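Local structure of type II restriction enzyme SfiI (2EZV) at residues D100-E106 with I159-Y165; Y182-L186 with V221-L226; E14-K18 with C230-L234. The protein recognises the double-stranded sequence 5'-GGCCNNNNNGGCC-3' and cleaves both strands within the five-base spacer, producing fragments with 5'-phosphate ends. One frame throughout, in Å; residues are numbered along the deposited sequence.

All three contacts are largely buried, but they hold different layers of the fold. Interaction 1 lies within the mixed sheet, where two parallel strands join through backbone hydrogen bonds, beside the calcium ion and the DNA backbone. Interaction 2 starts from the neighbouring strand 176-186, bonded to strand 151-167 through Phe160 O and Leu184 N, and sets helix 223-229 on one sheet face by apolar contact alone. Interaction 3 follows that helix into the next turn and ties it to helix 10-41 with charged groups round a tryptophan; its helical side is in part exposed. It meets interaction 2 where Arg233 NH1 reaches Ser185 O.

Interaction 1 of 3, residues D100-E106 with I159-Y165; sequences DAKASTE and IFVHFYY. With CA (calcium ion), chain F; nucleotides of chain A.
Phe160 brings CE2 to 3.6 Å from CB of Asp100, its ring turned 58° from the carboxylate, while CE of Lys102 lies at the ring edge. Beyond that CB, Asp100 OD1 binds the calcium ion at 2.6 Å, and it also takes a salt bridge from Lys102 NZ, which Gln116 engages too. Val161 bonds through its N to Asp100 O and through its O to Lys102 N, the alternation of a parallel ladder. On the next residue, His162, NE2 approaches CB of Ser104 to 3.3 Å. Phe163 N donates to Lys102 O at 2.7 Å, and the edge of the same side chain's ring faces that oxygen in plane. Tyr164 turns its CE2 edge to Thr105 O, 3.1 Å away. Tyr165 holds CG between its backbone N and carbonyl carbon (chi1 78°), which lifts the ring across the neighbouring strand end: CG2 of Thr105 sits over one face, 4.2 Å from the centroid, and the OH makes a weak 2.8 Å hydrogen bond to OP1 of DG15 of chain A. An alanine in place of Tyr165 would probably leave OP1 of that phosphate without its tyrosine hydroxyl and open a gap beside the Thr105 methyl. Ala103 N and Thr105 OG1 bind further phosphate oxygens, and Glu106 OE2 accepts from N4 of DC16 of chain A. With Ala101 O and Asp79 completing the protein ligands of the calcium ion, Asp100-Ala101-Lys102 fits the D-X-K element of the PD-(D/E)XK nuclease core.

Interaction 2 of 3, residues Y182-L186 with V221-L226; sequences YVLSL and VYFDRL. With nucleotides of chain B.
Phe223 reaches down from the first turn of helix 223-229 between Tyr182 and Leu184, two residues whose side chains rise from the same side of strand 176-186. Its CB points toward the strand, and CG stands anti to the carbonyl carbon (chi1 -65°), which carries the ring down to the sheet. From there the two sides of the ring part company. CD1 lies 3.9 Å from Tyr182 CD2, and CE1, the next atom out, comes over one face of the tyrosine ring near its rim, 3.8 Å from CG of Tyr182. The two rings meet obliquely, with planes at 41° and centroids 5.1 Å apart. On the other side CD2 and then CE2 meet a leucine methyl, CE2 approaching CD2 of Leu184 to 3.8 Å. The whole ring also makes an edge-to-face pair with His162 of the adjacent strand. Leu184 CD2 serves a second neighbour, CD2 of Leu226 at 4.0 Å, one helical turn on from Tyr222 at the N-cap. Ahead of the helix, Val221 CG1 and Leu186 CD2 make a looser 4.4 Å contact. The arginine NH2 of Arg225 gives a weak hydrogen bond to O5' of DA4 of chain B. No hydrogen bond crosses from strand to helix, which implies that shape and the burial of apolar surface hold the two together, while Tyr222 and Arg225, turned the other way, meet the DNA.

Interaction 3 of 3, residues E14-K18 with C230-L234; sequences ESVEK and CPWRL
Lys18 lies extended along one face of the Trp232 indole, its chain crossing the ring system obliquely. CB stands 3.7 Å from the centroid of the six-membered ring, almost on the ring normal, Lys18 CG follows over the middle of the indole, and Lys18 CE arrives near CG and CD1 of Trp232. CG anti to the backbone N (chi1 -166°) starts the lysine chain over the ring, and the extended torsions beyond it carry NZ to an off-centre cation-pi contact, 4.7 Å from the five-membered ring centroid, before its salt bridge to Asp252. The opposite indole face is covered by Cys230 SG and Arg233 CG. Trp232 and Arg233 belong to the short 3-10 turn linking helix 223-229 to strand 234-238, and Arg233 forms a salt-bridge network with helix 10-41. Its guanidinium, with Trp232 CH2 over its centre, points NH1 and NH2 at a single oxygen, Glu17 OE2; NH2 is the nearer, at 2.6 Å from that OE2. The Glu17 carboxylate stands nearly perpendicular to the guanidinium, at 88°. Glu14 is turned by just 28°, yet NH2 of Arg233 meets its OE2 from above the carboxylate plane at 3.2 Å. Tyr195 OH bonds both to this OE2 and to Arg233 NE, and Arg194 pairs with Glu14 OE1.

Interaction 1 of 3, residues D100-E106 with I159-Y165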
loop_
_atom_site.group_PDB
_atom_site.type_symbol
_atom_site.label_atom_id
_atom_site.label_comp_id
_atom_site.label_asym_id
_atom_site.label_seq_id
_atom_site.Cartn_x
_atom_site.Cartn_y
_atom_site.Cartn_z
ATOM N N ASP D 100 -1.654 -18.680 11.197
ATOM C CA ASP D 100 -1.075 -18.671 12.515
ATOM C C ASP D 100 0.363 -19.123 12.475
ATOM O O ASP D 100 0.681 -20.131 11.847
ATOM C CB ASP D 100 -1.892 -19.575 13.421
ATOM C CG ASP D 100 -1.732 -19.222 14.869
ATOM O OD1 ASP D 100 -1.004 -19.955 15.579
ATOM O OD2 ASP D 100 -2.326 -18.192 15.282
ATOM N N ALA D 101 1.225 -18.369 13.148
ATOM C CA ALA D 101 2.647 -18.678 13.198
ATOM C C ALA D 101 2.995 -19.491 14.451
ATOM O O ALA D 101 2.484 -19.224 15.542
ATOM C CB ALA D 101 3.457 -17.383 13.161
ATOM N N LYS D 102 3.865 -20.484 14.277
ATOM C CA LYS D 102 4.302 -21.357 15.366
ATOM C C LYS D 102 5.813 -21.495 15.295
ATOM O O LYS D 102 6.399 -21.460 14.211
ATOM C CB LYS D 102 3.711 -22.769 15.231
ATOM C CG LYS D 102 2.205 -22.872 15.137
ATOM C CD LYS D 102 1.527 -22.502 16.439
ATOM C CE LYS D 102 0.030 -22.785 16.360
ATOM N NZ LYS D 102 -0.685 -22.426 17.621
ATOM N N ALA D 103 6.437 -21.654 16.453
ATOM C CA ALA D 103 7.874 -21.844 16.523
ATOM C C ALA D 103 8.030 -23.147 17.277
ATOM O O ALA D 103 7.417 -23.333 18.324
ATOM C CB ALA D 103 8.520 -20.717 17.281
ATOM N N SER D 104 8.831 -24.060 16.750
ATOM C CA SER D 104 9.004 -25.341 17.406
ATOM C C SER D 104 10.332 -25.979 17.084
ATOM O O SER D 104 10.944 -25.686 16.057
ATOM C CB SER D 104 7.872 -26.295 17.005
ATOM O OG SER D 104 8.153 -27.629 17.400
ATOM N N THR D 105 10.765 -26.851 17.988
ATOM C CA THR D 105 12.006 -27.589 17.846
ATOM C C THR D 105 11.688 -28.955 17.242
ATOM O O THR D 105 12.586 -29.765 17.027
ATOM C CB THR D 105 12.681 -27.799 19.211
ATOM O OG1 THR D 105 11.742 -28.400 20.115
ATOM C CG2 THR D 105 13.157 -26.463 19.779
ATOM N N GLU D 106 10.404 -29.203 16.988
ATOM C CA GLU D 106 9.959 -30.461 16.385
ATOM C C GLU D 106 9.530 -30.208 14.932
ATOM O O GLU D 106 8.832 -29.235 14.646
ATOM C CB GLU D 106 8.792 -31.055 17.185
ATOM C CG GLU D 106 9.131 -31.400 18.631
ATOM C CD GLU D 106 7.986 -32.089 19.363
ATOM O OE1 GLU D 106 7.587 -33.205 18.944
ATOM O OE2 GLU D 106 7.484 -31.520 20.360
ATOM N N ILE D 159 -4.574 -21.231 7.690
ATOM C CA ILE D 159 -3.198 -21.553 7.347
ATOM C C ILE D 159 -2.222 -21.468 8.524
ATOM O O ILE D 159 -2.339 -20.596 9.382
ATOM C CB ILE D 159 -2.730 -20.629 6.217
ATOM C CG1 ILE D 159 -3.649 -20.852 5.014
ATOM C CG2 ILE D 159 -1.261 -20.916 5.849
ATOM C CD1 ILE D 159 -3.528 -19.822 3.949
ATOM N N PHE D 160 -1.257 -22.378 8.548
ATOM C CA PHE D 160 -0.261 -22.407 9.611
ATOM C C PHE D 160 1.171 -22.423 9.096
ATOM O O PHE D 160 1.542 -23.266 8.275
ATOM C CB PHE D 160 -0.479 -23.618 10.517
ATOM C CG PHE D 160 -1.720 -23.529 11.351
ATOM C CD1 PHE D 160 -2.968 -23.779 10.797
ATOM C CD2 PHE D 160 -1.641 -23.168 12.691
ATOM C CE1 PHE D 160 -4.120 -23.670 11.565
ATOM C CE2 PHE D 160 -2.782 -23.055 13.469
ATOM C CZ PHE D 160 -4.027 -23.306 12.906
ATOM N N VAL D 161 1.967 -21.476 9.583
ATOM C CA VAL D 161 3.371 -21.379 9.200
ATOM C C VAL D 161 4.117 -21.866 10.437
ATOM O O VAL D 161 4.044 -21.252 11.499
ATOM C CB VAL D 161 3.748 -19.927 8.873
ATOM C CG1 VAL D 161 5.083 -19.874 8.215
ATOM C CG2 VAL D 161 2.704 -19.323 7.966
ATOM N N HIS D 162 4.821 -22.982 10.288
ATOM C CA HIS D 162 5.541 -23.625 11.384
ATOM C C HIS D 162 7.058 -23.509 11.246
ATOM O O HIS D 162 7.681 -24.164 10.404
ATOM C CB HIS D 162 5.102 -25.092 11.430
ATOM C CG HIS D 162 5.736 -25.898 12.515
ATOM N ND1 HIS D 162 7.062 -26.268 12.490
ATOM C CD2 HIS D 162 5.210 -26.448 13.634
ATOM C CE1 HIS D 162 7.327 -27.016 13.546
ATOM N NE2 HIS D 162 6.219 -27.141 14.256
ATOM N N PHE D 163 7.649 -22.664 12.081
ATOM C CA PHE D 163 9.086 -22.459 12.048
ATOM C C PHE D 163 9.820 -23.513 12.880
ATOM O O PHE D 163 9.850 -23.446 14.107
ATOM C CB PHE D 163 9.420 -21.047 12.549
ATOM C CG PHE D 163 8.814 -19.950 11.717
ATOM C CD1 PHE D 163 7.438 -19.726 11.728
ATOM C CD2 PHE D 163 9.612 -19.159 10.898
ATOM C CE1 PHE D 163 6.870 -18.734 10.935
ATOM C CE2 PHE D 163 9.049 -18.164 10.101
ATOM C CZ PHE D 163 7.676 -17.953 10.120
ATOM N N TYR D 164 10.392 -24.493 12.186
ATOM C CA TYR D 164 11.145 -25.576 12.803
ATOM C C TYR D 164 12.579 -25.101 13.016
ATOM O O TYR D 164 13.307 -24.843 12.052
ATOM C CB TYR D 164 11.126 -26.793 11.881
ATOM C CG TYR D 164 12.082 -27.886 12.274
ATOM C CD1 TYR D 164 13.046 -28.341 11.380
ATOM C CD2 TYR D 164 12.024 -28.469 13.543
ATOM C CE1 TYR D 164 13.932 -29.351 11.731
ATOM C CE2 TYR D 164 12.904 -29.480 13.907
ATOM C CZ TYR D 164 13.857 -29.918 12.996
ATOM O OH TYR D 164 14.732 -30.926 13.340
ATOM N N TYR D 165 12.994 -24.991 14.273
ATOM C CA TYR D 165 14.343 -24.507 14.556
ATOM C C TYR D 165 15.029 -25.267 15.688
ATOM O O TYR D 165 14.459 -26.178 16.292
ATOM C CB TYR D 165 14.282 -23.024 14.937
ATOM C CG TYR D 165 13.817 -22.828 16.359
ATOM C CD1 TYR D 165 14.735 -22.615 17.385
ATOM C CD2 TYR D 165 12.468 -22.969 16.699
ATOM C CE1 TYR D 165 14.326 -22.558 18.713
ATOM C CE2 TYR D 165 12.046 -22.911 18.026
ATOM C CZ TYR D 165 12.983 -22.710 19.026
ATOM O OH TYR D 165 12.588 -22.679 20.343
HETATM CA CA CA F . 0.338 -18.383 17.095
ATOM P P DG A 14 4.666 -21.202 19.815
ATOM O OP1 DG A 14 5.383 -20.343 18.835
ATOM O OP2 DG A 14 3.407 -21.884 19.418
ATOM O "O5'" DG A 14 5.679 -22.322 20.301
ATOM C "C5'" DG A 14 5.365 -23.087 21.445
ATOM C "C4'" DG A 14 6.601 -23.333 22.271
ATOM O "O4'" DG A 14 6.172 -23.493 23.635
ATOM C "C3'" DG A 14 7.329 -24.623 21.910
ATOM O "O3'" DG A 14 8.693 -24.525 22.323
ATOM C "C2'" DG A 14 6.598 -25.645 22.753
ATOM C "C1'" DG A 14 6.272 -24.852 24.011
ATOM N N9 DG A 14 5.018 -25.221 24.653
ATOM C C8 DG A 14 3.743 -25.106 24.148
ATOM N N7 DG A 14 2.829 -25.549 24.968
ATOM C C5 DG A 14 3.546 -25.975 26.079
ATOM C C6 DG A 14 3.106 -26.557 27.290
ATOM O O6 DG A 14 1.951 -26.825 27.641
ATOM N N1 DG A 14 4.173 -26.832 28.142
ATOM C C2 DG A 14 5.498 -26.582 27.861
ATOM N N2 DG A 14 6.390 -26.913 28.802
ATOM N N3 DG A 14 5.917 -26.043 26.736
ATOM C C4 DG A 14 4.896 -25.769 25.897
ATOM P P DG A 15 9.799 -25.503 21.693
ATOM O OP1 DG A 15 10.687 -24.654 20.858
ATOM O OP2 DG A 15 9.133 -26.684 21.090
ATOM O "O5'" DG A 15 10.638 -25.983 22.963
ATOM C "C5'" DG A 15 11.179 -25.028 23.880
ATOM C "C4'" DG A 15 11.617 -25.695 25.166
ATOM O "O4'" DG A 15 10.460 -26.222 25.867
ATOM C "C3'" DG A 15 12.523 -26.902 24.931
ATOM O "O3'" DG A 15 13.404 -27.082 26.053
ATOM C "C2'" DG A 15 11.527 -28.041 24.808
ATOM C "C1'" DG A 15 10.472 -27.648 25.830
ATOM N N9 DG A 15 9.117 -28.114 25.543
ATOM C C8 DG A 15 8.426 -27.952 24.370
ATOM N N7 DG A 15 7.227 -28.467 24.404
ATOM C C5 DG A 15 7.121 -29.007 25.677
ATOM C C6 DG A 15 6.041 -29.702 26.295
ATOM O O6 DG A 15 4.932 -29.980 25.827
ATOM N N1 DG A 15 6.354 -30.080 27.595
ATOM C C2 DG A 15 7.545 -29.827 28.224
ATOM N N2 DG A 15 7.642 -30.279 29.485
ATOM N N3 DG A 15 8.562 -29.182 27.662
ATOM C C4 DG A 15 8.280 -28.803 26.395
ATOM P P DC A 16 14.871 -27.717 25.835
ATOM O OP1 DC A 16 15.762 -27.146 26.878
ATOM O OP2 DC A 16 15.244 -27.606 24.403
ATOM O "O5'" DC A 16 14.663 -29.257 26.158
ATOM C "C5'" DC A 16 13.366 -29.810 26.112
ATOM C "C4'" DC A 16 13.065 -30.549 27.390
ATOM O "O4'" DC A 16 11.634 -30.713 27.473
ATOM C "C3'" DC A 16 13.644 -31.953 27.408
ATOM O "O3'" DC A 16 13.947 -32.364 28.741
ATOM C "C2'" DC A 16 12.547 -32.773 26.759
ATOM C "C1'" DC A 16 11.270 -32.057 27.190
ATOM N N1 DC A 16 10.261 -32.010 26.121
ATOM C C2 DC A 16 8.956 -32.399 26.404
ATOM O O2 DC A 16 8.680 -32.776 27.547
ATOM N N3 DC A 16 8.026 -32.355 25.421
ATOM C C4 DC A 16 8.366 -31.947 24.196
ATOM N N4 DC A 16 7.417 -31.925 23.253
ATOM C C5 DC A 16 9.693 -31.544 23.880
ATOM C C6 DC A 16 10.599 -31.589 24.863
#

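Interaction 2 of 3, residues Y182-L186 with V221-L226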
loop_
_atom_site.group_PDB
_atom_site.type_symbol
_atom_site.label_atom_id
_atom_site.label_comp_id
_atom_site.label_asym_id
_atom_site.label_seq_id
_atom_site.Cartn_x
_atom_site.Cartn_y
_atom_site.Cartn_z
ATOM N N TYR D 182 7.576 -24.818 7.607
ATOM C CA TYR D 182 6.512 -25.641 7.065
ATOM C C TYR D 182 5.260 -24.792 6.971
ATOM O O TYR D 182 5.002 -23.958 7.840
ATOM C CB TYR D 182 6.225 -26.844 7.966
ATOM C CG TYR D 182 7.332 -27.873 8.040
ATOM C CD1 TYR D 182 8.466 -27.648 8.815
ATOM C CD2 TYR D 182 7.229 -29.088 7.359
ATOM C CE1 TYR D 182 9.475 -28.613 8.918
ATOM C CE2 TYR D 182 8.226 -30.058 7.456
ATOM C CZ TYR D 182 9.348 -29.813 8.240
ATOM O OH TYR D 182 10.340 -30.763 8.357
ATOM N N VAL D 183 4.488 -24.991 5.911
ATOM C CA VAL D 183 3.257 -24.241 5.751
ATOM C C VAL D 183 2.126 -25.246 5.616
ATOM O O VAL D 183 2.192 -26.149 4.781
ATOM C CB VAL D 183 3.306 -23.340 4.509
ATOM C CG1 VAL D 183 2.233 -22.271 4.617
ATOM C CG2 VAL D 183 4.693 -22.698 4.373
ATOM N N LEU D 184 1.098 -25.101 6.449
ATOM C CA LEU D 184 -0.038 -26.019 6.416
ATOM C C LEU D 184 -1.367 -25.351 6.063
ATOM O O LEU D 184 -1.658 -24.235 6.496
ATOM C CB LEU D 184 -0.197 -26.727 7.762
ATOM C CG LEU D 184 0.882 -27.684 8.271
ATOM C CD1 LEU D 184 2.178 -26.957 8.575
ATOM C CD2 LEU D 184 0.365 -28.343 9.520
ATOM N N SER D 185 -2.165 -26.063 5.277
ATOM C CA SER D 185 -3.477 -25.604 4.859
ATOM C C SER D 185 -4.484 -26.568 5.472
ATOM O O SER D 185 -4.548 -27.743 5.088
ATOM C CB SER D 185 -3.581 -25.627 3.325
ATOM O OG SER D 185 -4.883 -25.270 2.878
ATOM N N LEU D 186 -5.257 -26.088 6.438
ATOM C CA LEU D 186 -6.246 -26.934 7.081
ATOM C C LEU D 186 -7.573 -26.810 6.368
ATOM O O LEU D 186 -8.105 -25.711 6.197
ATOM C CB LEU D 186 -6.396 -26.572 8.554
ATOM C CG LEU D 186 -5.102 -26.722 9.361
ATOM C CD1 LEU D 186 -5.407 -26.518 10.836
ATOM C CD2 LEU D 186 -4.486 -28.098 9.123
ATOM N N VAL D 221 -2.106 -31.814 15.103
ATOM C CA VAL D 221 -2.247 -32.157 13.692
ATOM C C VAL D 221 -0.905 -32.746 13.292
ATOM O O VAL D 221 0.132 -32.113 13.489
ATOM C CB VAL D 221 -2.509 -30.919 12.812
ATOM C CG1 VAL D 221 -2.487 -31.318 11.347
ATOM C CG2 VAL D 221 -3.841 -30.287 13.175
ATOM N N TYR D 222 -0.907 -33.950 12.738
ATOM C CA TYR D 222 0.352 -34.559 12.360
ATOM C C TYR D 222 0.686 -34.416 10.887
ATOM O O TYR D 222 -0.093 -34.783 10.011
ATOM C CB TYR D 222 0.386 -36.028 12.798
ATOM C CG TYR D 222 0.611 -36.166 14.287
ATOM C CD1 TYR D 222 -0.406 -35.874 15.194
ATOM C CD2 TYR D 222 1.867 -36.509 14.793
ATOM C CE1 TYR D 222 -0.182 -35.912 16.566
ATOM C CE2 TYR D 222 2.107 -36.549 16.173
ATOM C CZ TYR D 222 1.074 -36.247 17.049
ATOM O OH TYR D 222 1.298 -36.266 18.409
ATOM N N PHE D 223 1.868 -33.871 10.633
ATOM C CA PHE D 223 2.340 -33.635 9.279
ATOM C C PHE D 223 2.158 -34.830 8.355
ATOM O O PHE D 223 1.414 -34.750 7.375
ATOM C CB PHE D 223 3.814 -33.207 9.304
ATOM C CG PHE D 223 4.057 -31.876 9.987
ATOM C CD1 PHE D 223 5.328 -31.299 9.982
ATOM C CD2 PHE D 223 3.027 -31.206 10.638
ATOM C CE1 PHE D 223 5.565 -30.076 10.616
ATOM C CE2 PHE D 223 3.253 -29.986 11.273
ATOM C CZ PHE D 223 4.526 -29.422 11.262
ATOM N N ASP D 224 2.824 -35.937 8.674
ATOM C CA ASP D 224 2.753 -37.141 7.855
ATOM C C ASP D 224 1.320 -37.595 7.545
ATOM O O ASP D 224 1.042 -38.051 6.439
ATOM C CB ASP D 224 3.545 -38.278 8.518
ATOM C CG ASP D 224 2.736 -39.038 9.565
ATOM O OD1 ASP D 224 2.139 -38.398 10.462
ATOM O OD2 ASP D 224 2.706 -40.289 9.490
ATOM N N ARG D 225 0.408 -37.466 8.501
ATOM C CA ARG D 225 -0.974 -37.876 8.262
ATOM C C ARG D 225 -1.731 -36.868 7.388
ATOM O O ARG D 225 -2.706 -37.220 6.726
ATOM C CB ARG D 225 -1.718 -38.051 9.586
ATOM C CG ARG D 225 -1.446 -39.375 10.280
ATOM C CD ARG D 225 -2.392 -39.588 11.449
ATOM N NE ARG D 225 -1.696 -39.532 12.732
ATOM C CZ ARG D 225 -2.217 -39.021 13.841
ATOM N NH1 ARG D 225 -3.444 -38.521 13.828
ATOM N NH2 ARG D 225 -1.509 -39.012 14.962
ATOM N N LEU D 226 -1.280 -35.618 7.384
ATOM C CA LEU D 226 -1.914 -34.578 6.574
ATOM C C LEU D 226 -1.424 -34.713 5.137
ATOM O O LEU D 226 -2.208 -34.632 4.195
ATOM C CB LEU D 226 -1.569 -33.182 7.113
ATOM C CG LEU D 226 -2.060 -31.962 6.317
ATOM C CD1 LEU D 226 -3.590 -31.905 6.294
ATOM C CD2 LEU D 226 -1.493 -30.707 6.944
ATOM O "O5'" DA B 4 1.420 -40.586 15.782
ATOM C "C5'" DA B 4 2.263 -40.390 16.930
ATOM C "C4'" DA B 4 1.672 -40.915 18.221
ATOM O "O4'" DA B 4 2.728 -41.006 19.201
ATOM C "C3'" DA B 4 0.620 -40.008 18.857
ATOM O "O3'" DA B 4 -0.293 -40.780 19.653
ATOM C "C2'" DA B 4 1.459 -39.080 19.716
ATOM C "C1'" DA B 4 2.574 -39.997 20.191
ATOM N N9 DA B 4 3.873 -39.352 20.354
ATOM C C8 DA B 4 4.567 -38.605 19.435
ATOM N N7 DA B 4 5.736 -38.193 19.864
ATOM C C5 DA B 4 5.812 -38.693 21.156
ATOM C C6 DA B 4 6.805 -38.609 22.147
ATOM N N6 DA B 4 7.961 -37.962 21.984
ATOM N N1 DA B 4 6.566 -39.221 23.329
ATOM C C2 DA B 4 5.407 -39.871 23.491
ATOM N N3 DA B 4 4.398 -40.022 22.636
ATOM C C4 DA B 4 4.667 -39.402 21.473
#

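Interaction 3 of 3, residues E14-K18 with C230-L234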
loop_
_atom_site.group_PDB
_atom_site.type_symbol
_atom_site.label_atom_id
_atom_site.label_comp_id
_atom_site.label_asym_id
_atom_site.label_seq_id
_atom_site.Cartn_x
_atom_site.Cartn_y
_atom_site.Cartn_z
ATOM N N GLU D 14 -11.520 -26.767 -2.298
ATOM C CA GLU D 14 -10.142 -27.156 -1.979
ATOM C C GLU D 14 -9.192 -26.392 -2.897
ATOM O O GLU D 14 -8.089 -26.006 -2.507
ATOM C CB GLU D 14 -9.930 -28.663 -2.184
ATOM C CG GLU D 14 -10.794 -29.564 -1.305
ATOM C CD GLU D 14 -10.108 -30.877 -0.988
ATOM O OE1 GLU D 14 -10.748 -31.945 -1.112
ATOM O OE2 GLU D 14 -8.918 -30.840 -0.602
ATOM N N SER D 15 -9.640 -26.184 -4.127
ATOM C CA SER D 15 -8.860 -25.479 -5.119
ATOM C C SER D 15 -8.512 -24.064 -4.672
ATOM O O SER D 15 -7.384 -23.611 -4.875
ATOM C CB SER D 15 -9.628 -25.439 -6.444
ATOM O OG SER D 15 -8.888 -24.759 -7.435
ATOM N N VAL D 16 -9.466 -23.363 -4.066
ATOM C CA VAL D 16 -9.179 -22.006 -3.622
ATOM C C VAL D 16 -8.249 -22.027 -2.420
ATOM O O VAL D 16 -7.501 -21.070 -2.194
ATOM C CB VAL D 16 -10.456 -21.202 -3.239
ATOM C CG1 VAL D 16 -11.668 -21.775 -3.929
ATOM C CG2 VAL D 16 -10.618 -21.155 -1.752
ATOM N N GLU D 17 -8.298 -23.097 -1.635
ATOM C CA GLU D 17 -7.411 -23.168 -0.481
ATOM C C GLU D 17 -6.015 -23.412 -1.033
ATOM O O GLU D 17 -5.031 -22.858 -0.548
ATOM C CB GLU D 17 -7.834 -24.286 0.482
ATOM C CG GLU D 17 -8.983 -23.881 1.399
ATOM C CD GLU D 17 -9.451 -24.993 2.336
ATOM O OE1 GLU D 17 -10.288 -24.708 3.219
ATOM O OE2 GLU D 17 -9.001 -26.150 2.199
ATOM N N LYS D 18 -5.949 -24.213 -2.087
ATOM C CA LYS D 18 -4.674 -24.525 -2.711
ATOM C C LYS D 18 -3.992 -23.286 -3.290
ATOM O O LYS D 18 -2.799 -23.091 -3.081
ATOM C CB LYS D 18 -4.866 -25.566 -3.815
ATOM C CG LYS D 18 -3.577 -26.207 -4.292
ATOM C CD LYS D 18 -3.881 -27.184 -5.406
ATOM C CE LYS D 18 -2.662 -27.977 -5.821
ATOM N NZ LYS D 18 -2.969 -28.889 -6.970
ATOM N N CYS D 230 -3.622 -35.541 1.808
ATOM C CA CYS D 230 -3.546 -34.608 0.689
ATOM C C CYS D 230 -2.165 -33.954 0.684
ATOM O O CYS D 230 -1.902 -33.019 1.439
ATOM C CB CYS D 230 -4.634 -33.540 0.828
ATOM S SG CYS D 230 -4.775 -32.402 -0.570
ATOM N N PRO D 231 -1.265 -34.439 -0.183
ATOM C CA PRO D 231 0.103 -33.935 -0.312
ATOM C C PRO D 231 0.316 -32.422 -0.315
ATOM O O PRO D 231 1.176 -31.924 0.416
ATOM C CB PRO D 231 0.584 -34.585 -1.610
ATOM C CG PRO D 231 -0.120 -35.898 -1.596
ATOM C CD PRO D 231 -1.521 -35.508 -1.167
ATOM N N TRP D 232 -0.447 -31.686 -1.124
ATOM C CA TRP D 232 -0.241 -30.242 -1.196
ATOM C C TRP D 232 -0.604 -29.463 0.050
ATOM O O TRP D 232 -0.188 -28.322 0.203
ATOM C CB TRP D 232 -0.955 -29.627 -2.409
ATOM C CG TRP D 232 -2.450 -29.726 -2.411
ATOM C CD1 TRP D 232 -3.202 -30.630 -3.093
ATOM C CD2 TRP D 232 -3.374 -28.864 -1.731
ATOM N NE1 TRP D 232 -4.540 -30.386 -2.887
ATOM C CE2 TRP D 232 -4.674 -29.309 -2.055
ATOM C CE3 TRP D 232 -3.231 -27.762 -0.880
ATOM C CZ2 TRP D 232 -5.827 -28.688 -1.557
ATOM C CZ3 TRP D 232 -4.380 -27.143 -0.383
ATOM C CH2 TRP D 232 -5.660 -27.611 -0.724
ATOM N N ARG D 233 -1.372 -30.065 0.946
ATOM C CA ARG D 233 -1.749 -29.371 2.168
ATOM C C ARG D 233 -0.598 -29.251 3.160
ATOM O O ARG D 233 -0.750 -28.655 4.219
ATOM C CB ARG D 233 -2.942 -30.057 2.828
ATOM C CG ARG D 233 -4.255 -29.741 2.136
ATOM C CD ARG D 233 -5.447 -30.318 2.876
ATOM N NE ARG D 233 -6.691 -29.987 2.191
ATOM C CZ ARG D 233 -7.303 -28.807 2.260
ATOM N NH1 ARG D 233 -6.794 -27.832 2.992
ATOM N NH2 ARG D 233 -8.423 -28.602 1.580
ATOM N N LEU D 234 0.549 -29.819 2.816
ATOM C CA LEU D 234 1.728 -29.751 3.670
ATOM C C LEU D 234 2.923 -29.372 2.802
ATOM O O LEU D 234 3.370 -30.156 1.963
ATOM C CB LEU D 234 1.971 -31.101 4.352
ATOM C CG LEU D 234 3.065 -31.272 5.420
ATOM C CD1 LEU D 234 4.422 -31.379 4.765
ATOM C CD2 LEU D 234 3.021 -30.120 6.408
#